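Local coordinates for protein manganese-dependent ADP-ribose/CDP-alcohol diphosphatase (Danio rerio, PDB 2NXF) that probably hydrolyses ADP-ribose and CDP-alcohols such as CDP-choline at a dinuclear metal centre, releasing the nucleoside monophosphate, at residues A[133-136]-A[142-145]; A[128-133]-A[155-160]. One frame throughout, in Å; residues are numbered along the deposited sequence. Where two conformers were deposited one is given.

Contact 1. Residues A[133-136]-A[142-145]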
ATOM      1  N   ALA A 133      10.502   1.578   5.612  1.00 23.95           N
ATOM      2  CA  ALA A 133      10.275   2.669   4.686  1.00 24.39           C
ATOM      3  C   ALA A 133      11.587   2.950   4.009  1.00 24.64           C
ATOM      4  O   ALA A 133      12.670   2.890   4.639  1.00 23.53           O
ATOM      5  CB  ALA A 133       9.811   3.913   5.438  1.00 25.58           C
ATOM      6  N   TYR A 134      11.499   3.280   2.725  1.00 23.79           N
ATOM      7  CA  TYR A 134      12.715   3.568   1.962  1.00 23.72           C
ATOM      8  C   TYR A 134      12.400   4.386   0.744  1.00 23.99           C
ATOM      9  O   TYR A 134      11.243   4.500   0.366  1.00 23.72           O
ATOM     10  CB  TYR A 134      13.460   2.291   1.584  1.00 23.39           C
ATOM     11  CG  TYR A 134      12.762   1.328   0.621  1.00 22.63           C
ATOM     12  CD1 TYR A 134      13.095   1.323  -0.742  1.00 22.78           C
ATOM     13  CD2 TYR A 134      11.817   0.391   1.079  1.00 24.38           C
ATOM     14  CE1 TYR A 134      12.520   0.423  -1.635  1.00 24.90           C
ATOM     15  CE2 TYR A 134      11.226  -0.521   0.170  1.00 25.21           C
ATOM     16  CZ  TYR A 134      11.583  -0.490  -1.173  1.00 24.59           C
ATOM     17  OH  TYR A 134      11.031  -1.390  -2.078  1.00 24.05           O
ATOM     18  N   GLU A 135      13.441   4.985   0.170  1.00 23.90           N
ATOM     19  CA  GLU A 135      13.265   5.820  -1.007  1.00 24.21           C
ATOM     20  C   GLU A 135      14.443   5.608  -1.937  1.00 24.27           C
ATOM     21  O   GLU A 135      15.552   5.313  -1.484  1.00 22.94           O
ATOM     22  CB  GLU A 135      13.112   7.302  -0.612  1.00 24.78           C
ATOM     23  CG  GLU A 135      14.218   7.856   0.304  1.00 25.60           C
ATOM     24  CD  GLU A 135      15.345   8.564  -0.421  1.00 27.67           C
ATOM     25  OE1 GLU A 135      16.284   9.041   0.283  1.00 29.03           O
ATOM     26  OE2 GLU A 135      15.320   8.632  -1.682  1.00 29.55           O
ATOM     27  N   PHE A 136      14.178   5.747  -3.235  1.00 23.76           N
ATOM     28  CA  PHE A 136      15.213   5.599  -4.249  1.00 24.67           C
ATOM     29  C   PHE A 136      14.789   6.320  -5.505  1.00 24.07           C
ATOM     30  O   PHE A 136      13.585   6.620  -5.687  1.00 24.38           O
ATOM     31  CB  PHE A 136      15.440   4.103  -4.535  1.00 25.16           C
ATOM     32  CG  PHE A 136      14.242   3.402  -5.130  1.00 26.19           C
ATOM     33  CD1 PHE A 136      14.181   3.135  -6.499  1.00 29.40           C
ATOM     34  CD2 PHE A 136      13.190   2.974  -4.316  1.00 28.67           C
ATOM     35  CE1 PHE A 136      13.069   2.477  -7.034  1.00 29.61           C
ATOM     36  CE2 PHE A 136      12.086   2.317  -4.852  1.00 29.39           C
ATOM     37  CZ  PHE A 136      12.031   2.081  -6.214  1.00 30.92           C
ATOM     38  N   PHE A 142      13.014  11.532 -11.016  1.00 22.34           N
ATOM     39  CA  PHE A 142      11.916  10.836 -10.316  1.00 22.38           C
ATOM     40  C   PHE A 142      12.392  10.154  -9.065  1.00 23.58           C
ATOM     41  O   PHE A 142      13.548   9.696  -8.991  1.00 24.49           O
ATOM     42  CB  PHE A 142      11.228   9.814 -11.231  1.00 21.98           C
ATOM     43  CG  PHE A 142      10.505  10.450 -12.369  1.00 21.78           C
ATOM     44  CD1 PHE A 142       9.221  10.945 -12.185  1.00 21.47           C
ATOM     45  CD2 PHE A 142      11.118  10.601 -13.617  1.00 23.04           C
ATOM     46  CE1 PHE A 142       8.550  11.581 -13.229  1.00 20.30           C
ATOM     47  CE2 PHE A 142      10.445  11.225 -14.677  1.00 23.32           C
ATOM     48  CZ  PHE A 142       9.165  11.713 -14.475  1.00 21.24           C
ATOM     49  N   ARG A 143      11.509  10.101  -8.072  1.00 22.42           N
ATOM     50  CA  ARG A 143      11.862   9.468  -6.806  1.00 22.86           C
ATOM     51  C   ARG A 143      10.663   8.675  -6.319  1.00 23.19           C
ATOM     52  O   ARG A 143       9.541   9.156  -6.431  1.00 22.83           O
ATOM     53  CB  ARG A 143      12.299  10.501  -5.770  1.00 22.91           C
ATOM     54  CG  ARG A 143      12.895   9.801  -4.513  1.00 25.18           C
ATOM     55  CD  ARG A 143      13.807  10.698  -3.751  1.00 25.74           C
ATOM     56  NE  ARG A 143      14.887  11.175  -4.602  1.00 24.67           N
ATOM     57  CZ  ARG A 143      16.067  10.573  -4.736  1.00 24.86           C
ATOM     58  NH1 ARG A 143      16.351   9.463  -4.051  1.00 24.66           N
ATOM     59  NH2 ARG A 143      16.964  11.090  -5.544  1.00 23.43           N
ATOM     60  N   PHE A 144      10.911   7.450  -5.843  1.00 23.04           N
ATOM     61  CA  PHE A 144       9.875   6.605  -5.223  1.00 23.41           C
ATOM     62  C   PHE A 144      10.111   6.572  -3.732  1.00 24.11           C
ATOM     63  O   PHE A 144      11.259   6.446  -3.280  1.00 23.60           O
ATOM     64  CB  PHE A 144       9.974   5.150  -5.721  1.00 24.79           C
ATOM     65  CG  PHE A 144       9.361   4.898  -7.083  1.00 26.61           C
ATOM     66  CD1 PHE A 144       9.098   5.931  -7.966  1.00 28.54           C
ATOM     67  CD2 PHE A 144       9.082   3.590  -7.486  1.00 28.80           C
ATOM     68  CE1 PHE A 144       8.528   5.653  -9.246  1.00 30.28           C
ATOM     69  CE2 PHE A 144       8.521   3.319  -8.743  1.00 28.79           C
ATOM     70  CZ  PHE A 144       8.242   4.342  -9.607  1.00 28.73           C
ATOM     71  N   VAL A 145       9.024   6.633  -2.963  1.00 23.70           N
ATOM     72  CA  VAL A 145       9.106   6.548  -1.510  1.00 24.57           C
ATOM     73  C   VAL A 145       8.081   5.499  -1.094  1.00 25.17           C
ATOM     74  O   VAL A 145       6.905   5.598  -1.474  1.00 25.21           O
ATOM     75  CB  VAL A 145       8.757   7.901  -0.832  1.00 24.49           C
ATOM     76  CG1 VAL A 145       8.818   7.777   0.702  1.00 26.01           C
ATOM     77  CG2 VAL A 145       9.700   9.032  -1.317  1.00 23.88           C
TER

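Contact 2. Residues A[128-133]-A[155-160]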
ATOM      1  N   GLY A 128      17.149   0.588   9.884  1.00 24.20           N
ATOM      2  CA  GLY A 128      17.995   0.639  11.091  1.00 24.05           C
ATOM      3  C   GLY A 128      17.244   1.203  12.292  1.00 24.24           C
ATOM      4  O   GLY A 128      17.653   1.004  13.447  1.00 24.37           O
ATOM      5  N   ASP A 129      16.149   1.899  12.000  1.00 24.48           N
ATOM      6  CA  ASP A 129      15.262   2.501  12.987  1.00 24.85           C
ATOM      7  C   ASP A 129      14.008   1.652  13.226  1.00 24.65           C
ATOM      8  O   ASP A 129      13.058   2.115  13.870  1.00 24.84           O
ATOM      9  CB  ASP A 129      14.855   3.896  12.500  1.00 25.69           C
ATOM     10  CG  ASP A 129      16.069   4.768  12.176  1.00 29.41           C
ATOM     11  OD1 ASP A 129      16.840   5.046  13.112  1.00 31.26           O
ATOM     12  OD2 ASP A 129      16.261   5.139  10.994  1.00 33.75           O
ATOM     13  N   ASP A 130      14.016   0.419  12.708  0.50 23.89           N
ATOM     14  CA  ASP A 130      12.863  -0.508  12.811  0.50 23.08           C
ATOM     15  C   ASP A 130      11.573   0.049  12.180  0.50 23.26           C
ATOM     16  O   ASP A 130      10.478  -0.142  12.709  0.50 23.01           O
ATOM     17  CB  ASP A 130      12.654  -0.958  14.275  0.50 22.72           C
ATOM     18  CG  ASP A 130      11.844  -2.254  14.404  0.50 22.58           C
ATOM     19  OD1 ASP A 130      11.697  -3.017  13.415  0.50 21.79           O
ATOM     20  OD2 ASP A 130      11.366  -2.513  15.526  0.50 24.27           O
ATOM     21  N   ILE A 131      11.718   0.733  11.040  1.00 22.99           N
ATOM     22  CA  ILE A 131      10.568   1.220  10.257  1.00 23.16           C
ATOM     23  C   ILE A 131      10.829   0.760   8.826  1.00 22.56           C
ATOM     24  O   ILE A 131      11.922   0.963   8.302  1.00 23.09           O
ATOM     25  CB  ILE A 131      10.454   2.781  10.314  1.00 23.57           C
ATOM     26  CG1 ILE A 131      10.303   3.238  11.778  1.00 23.51           C
ATOM     27  CG2 ILE A 131       9.277   3.302   9.470  1.00 24.70           C
ATOM     28  CD1 ILE A 131      10.584   4.766  11.972  1.00 23.11           C
ATOM     29  N   TYR A 132       9.832   0.122   8.209  1.00 22.77           N
ATOM     30  CA  TYR A 132      10.021  -0.420   6.868  1.00 23.06           C
ATOM     31  C   TYR A 132       9.592   0.640   5.851  1.00 23.71           C
ATOM     32  O   TYR A 132       8.476   0.629   5.323  1.00 25.19           O
ATOM     33  CB  TYR A 132       9.237  -1.734   6.680  1.00 23.36           C
ATOM     34  CG  TYR A 132       9.428  -2.283   5.289  1.00 23.38           C
ATOM     35  CD1 TYR A 132      10.673  -2.754   4.870  1.00 23.55           C
ATOM     36  CD2 TYR A 132       8.346  -2.331   4.388  1.00 25.05           C
ATOM     37  CE1 TYR A 132      10.867  -3.227   3.551  1.00 23.04           C
ATOM     38  CE2 TYR A 132       8.519  -2.819   3.092  1.00 24.92           C
ATOM     39  CZ  TYR A 132       9.760  -3.263   2.682  1.00 22.73           C
ATOM     40  OH  TYR A 132       9.940  -3.733   1.403  1.00 23.29           O
ATOM     41  N   ALA A 133      10.502   1.578   5.612  1.00 23.95           N
ATOM     42  CA  ALA A 133      10.275   2.669   4.686  1.00 24.39           C
ATOM     43  C   ALA A 133      11.587   2.950   4.009  1.00 24.64           C
ATOM     44  O   ALA A 133      12.670   2.890   4.639  1.00 23.53           O
ATOM     45  CB  ALA A 133       9.811   3.913   5.438  1.00 25.58           C
ATOM     46  N   ILE A 155      -0.945  -4.253  15.541  1.00 24.84           N
ATOM     47  CA  ILE A 155      -0.786  -5.534  14.852  1.00 24.52           C
ATOM     48  C   ILE A 155       0.635  -5.740  14.304  1.00 24.40           C
ATOM     49  O   ILE A 155       1.045  -6.892  14.047  1.00 24.85           O
ATOM     50  CB  ILE A 155      -1.821  -5.730  13.719  1.00 24.44           C
ATOM     51  CG1 ILE A 155      -1.642  -4.663  12.616  1.00 24.89           C
ATOM     52  CG2 ILE A 155      -3.243  -5.791  14.277  1.00 24.85           C
ATOM     53  CD1 ILE A 155      -2.417  -4.989  11.367  1.00 25.41           C
ATOM     54  N   GLY A 156       1.371  -4.640  14.154  1.00 25.01           N
ATOM     55  CA  GLY A 156       2.728  -4.668  13.593  1.00 25.60           C
ATOM     56  C   GLY A 156       3.848  -4.270  14.544  1.00 25.78           C
ATOM     57  O   GLY A 156       4.968  -3.962  14.111  1.00 26.12           O
ATOM     58  N   ARG A 157       3.547  -4.253  15.837  1.00 25.28           N
ATOM     59  CA  ARG A 157       4.552  -3.969  16.869  1.00 25.19           C
ATOM     60  C   ARG A 157       4.402  -4.982  18.014  1.00 25.63           C
ATOM     61  O   ARG A 157       3.319  -5.524  18.216  1.00 25.29           O
ATOM     62  CB  ARG A 157       4.375  -2.535  17.380  1.00 24.19           C
ATOM     63  CG  ARG A 157       4.696  -1.428  16.357  1.00 23.28           C
ATOM     64  CD  ARG A 157       6.184  -1.446  15.958  1.00 24.36           C
ATOM     65  NE  ARG A 157       6.497  -0.426  14.953  1.00 21.46           N
ATOM     66  CZ  ARG A 157       7.666  -0.333  14.326  1.00 21.44           C
ATOM     67  NH1 ARG A 157       8.632  -1.234  14.555  1.00 22.20           N
ATOM     68  NH2 ARG A 157       7.860   0.653  13.452  1.00 22.58           N
ATOM     69  N   GLU A 158       5.491  -5.240  18.739  1.00 26.46           N
ATOM     70  CA  GLU A 158       5.526  -6.255  19.800  1.00 28.58           C
ATOM     71  C   GLU A 158       4.890  -5.729  21.071  1.00 28.59           C
ATOM     72  O   GLU A 158       5.158  -4.601  21.487  1.00 27.97           O
ATOM     73  CB  GLU A 158       6.974  -6.656  20.121  1.00 28.59           C
ATOM     74  CG  GLU A 158       7.754  -7.310  18.987  1.00 31.50           C
ATOM     75  CD  GLU A 158       9.243  -7.512  19.318  1.00 31.96           C
ATOM     76  OE1 GLU A 158       9.581  -7.719  20.506  1.00 35.12           O
ATOM     77  OE2 GLU A 158      10.073  -7.469  18.373  1.00 38.69           O
ATOM     78  N   GLU A 159       4.071  -6.563  21.702  1.00 29.17           N
ATOM     79  CA  GLU A 159       3.476  -6.224  22.983  1.00 30.29           C
ATOM     80  C   GLU A 159       4.569  -5.757  23.941  1.00 30.55           C
ATOM     81  O   GLU A 159       5.654  -6.347  23.979  1.00 30.29           O
ATOM     82  CB  GLU A 159       2.760  -7.453  23.555  1.00 31.07           C
ATOM     83  CG  GLU A 159       1.392  -7.686  22.948  1.00 34.26           C
ATOM     84  CD  GLU A 159       0.307  -6.829  23.606  1.00 38.78           C
ATOM     85  OE1 GLU A 159       0.598  -6.181  24.644  1.00 38.43           O
ATOM     86  OE2 GLU A 159      -0.833  -6.812  23.084  1.00 40.50           O
ATOM     87  N   GLU A 160       4.283  -4.688  24.687  1.00 30.85           N
ATOM     88  CA  GLU A 160       5.192  -4.122  25.701  1.00 32.14           C
ATOM     89  C   GLU A 160       6.278  -3.186  25.153  1.00 31.76           C
ATOM     90  O   GLU A 160       6.964  -2.509  25.936  1.00 31.97           O
ATOM     91  CB  GLU A 160       5.827  -5.211  26.586  1.00 32.27           C
ATOM     92  CG  GLU A 160       4.845  -6.005  27.428  1.00 33.66           C
ATOM     93  CD  GLU A 160       5.505  -7.153  28.182  1.00 34.76           C
ATOM     94  OE1 GLU A 160       6.758  -7.186  28.290  1.00 39.24           O
ATOM     95  OE2 GLU A 160       4.766  -8.029  28.687  1.00 37.71           O
TER
HETATM   96  O   HOH W   1       9.058  -3.793  16.158  1.00 26.76           O

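Contact 1. Residues A[133-136]-A[142-145]
The beta hairpin formed by strands 134-139 and 142-146 lies in one of two mixed sheets in this metallophosphoesterase, and F136 and F144 form one of its antiparallel hydrogen-bonded pairs. F136 N donates to F144 O at 3.0 Å, and F144 N returns a straighter bond to F136 O at 2.8 Å. On the face carrying these two residues, CB of F144 sits over the F136 ring, 4.0 Å from its centroid, a CH-pi contact displaced toward the rim. F136 reaches it because its CG stands between the backbone N and the carbonyl carbon (chi1 64°). The rings meet obliquely, planes 64° apart, with F136 CZ 3.5 Å from F144 CD2. H91 stacks on F136, while F8 meets F144 edge-to-face.

E135 and V145, a non-hydrogen-bonded pair, occupy the other face; there CB of E135 touches CG2 of V145 at 3.9 Å. A diagonal salt bridge joins E135 OE2 to R143 NH1 at 2.7 Å, with OE2 met nearly along its C-O axis, 20° out of the guanidinium plane. S124 hydrogen-bonds the other oxygen of E135, and E221 pairs with R143 NE; the two glutamates probably offset the charge of R143 and nearby K219, while aromatics hold the opposite face.

Contact 2. Residues A[128-133]-A[155-160]
Two loops of the phosphoesterase domain, one leading into strand 134-139 and the other into helix 162-174, are joined where R157 reaches across to D130. The guanidinium meets the backbone carbonyl of D130 end-on: NH1 and NH2 both donate to D130 O, each at 2.8 Å. The acceptor lies in the guanidinium plane, and the two bonds are equally bent, at 143° each, as expected when one oxygen serves two nitrogens. This fork centres the guanidinium end on D130 O, while the salt bridges of NH1 and NH2 limit its turning. Less certainly, in one of the two conformers of D130, NH1 also makes a salt bridge of 3.2 Å to D130 OD2, with the carboxylate turned 79° from the guanidinium plane. There D130 brings its carboxylate to this side with CG anti to the backbone N (chi1 -160°), and a water donates to OD2 while accepting from NH1 at 3.0 Å.

The contact lies away from the metal sites and ties together connections that flank the sheet of strand 134-139 rather than the strands themselves. Just beyond I131, Y132 is the centre of an inverse gamma turn as the first loop heads for its strand. CG1 of I131 packs at the guanidinium edge, 3.9 Å from R157 NH2. NH2 has its own salt bridge to D151, and K163 and H164 of helix 162-174 touch the R157 side chain. A leucine in place of R157 would probably leave the D130 carbonyl without its two donors and the carboxylates of D130 and D151 without their shared positive mate.

How the contacts relate
Followed from the N terminus, the chain enters through the loop 128-133, whose last residue, A133, also opens contact 1 and so belongs to both. Strand 134-139 then runs out, turns, and comes back as strand 142-146; contact 1 closes this short hairpin, with five residues between its segments. Beyond it the chain passes through a long loop to 155-160, where contact 2 closes a wider circuit of 21 intervening residues. The hairpin therefore nests inside the larger loop, although the two centres are 19 Å apart. Together they illustrate closure at two scales: contact 1 joins neighbouring strands within their sheet, and contact 2 ties the entry to the hairpin to the approach to helix 162-174.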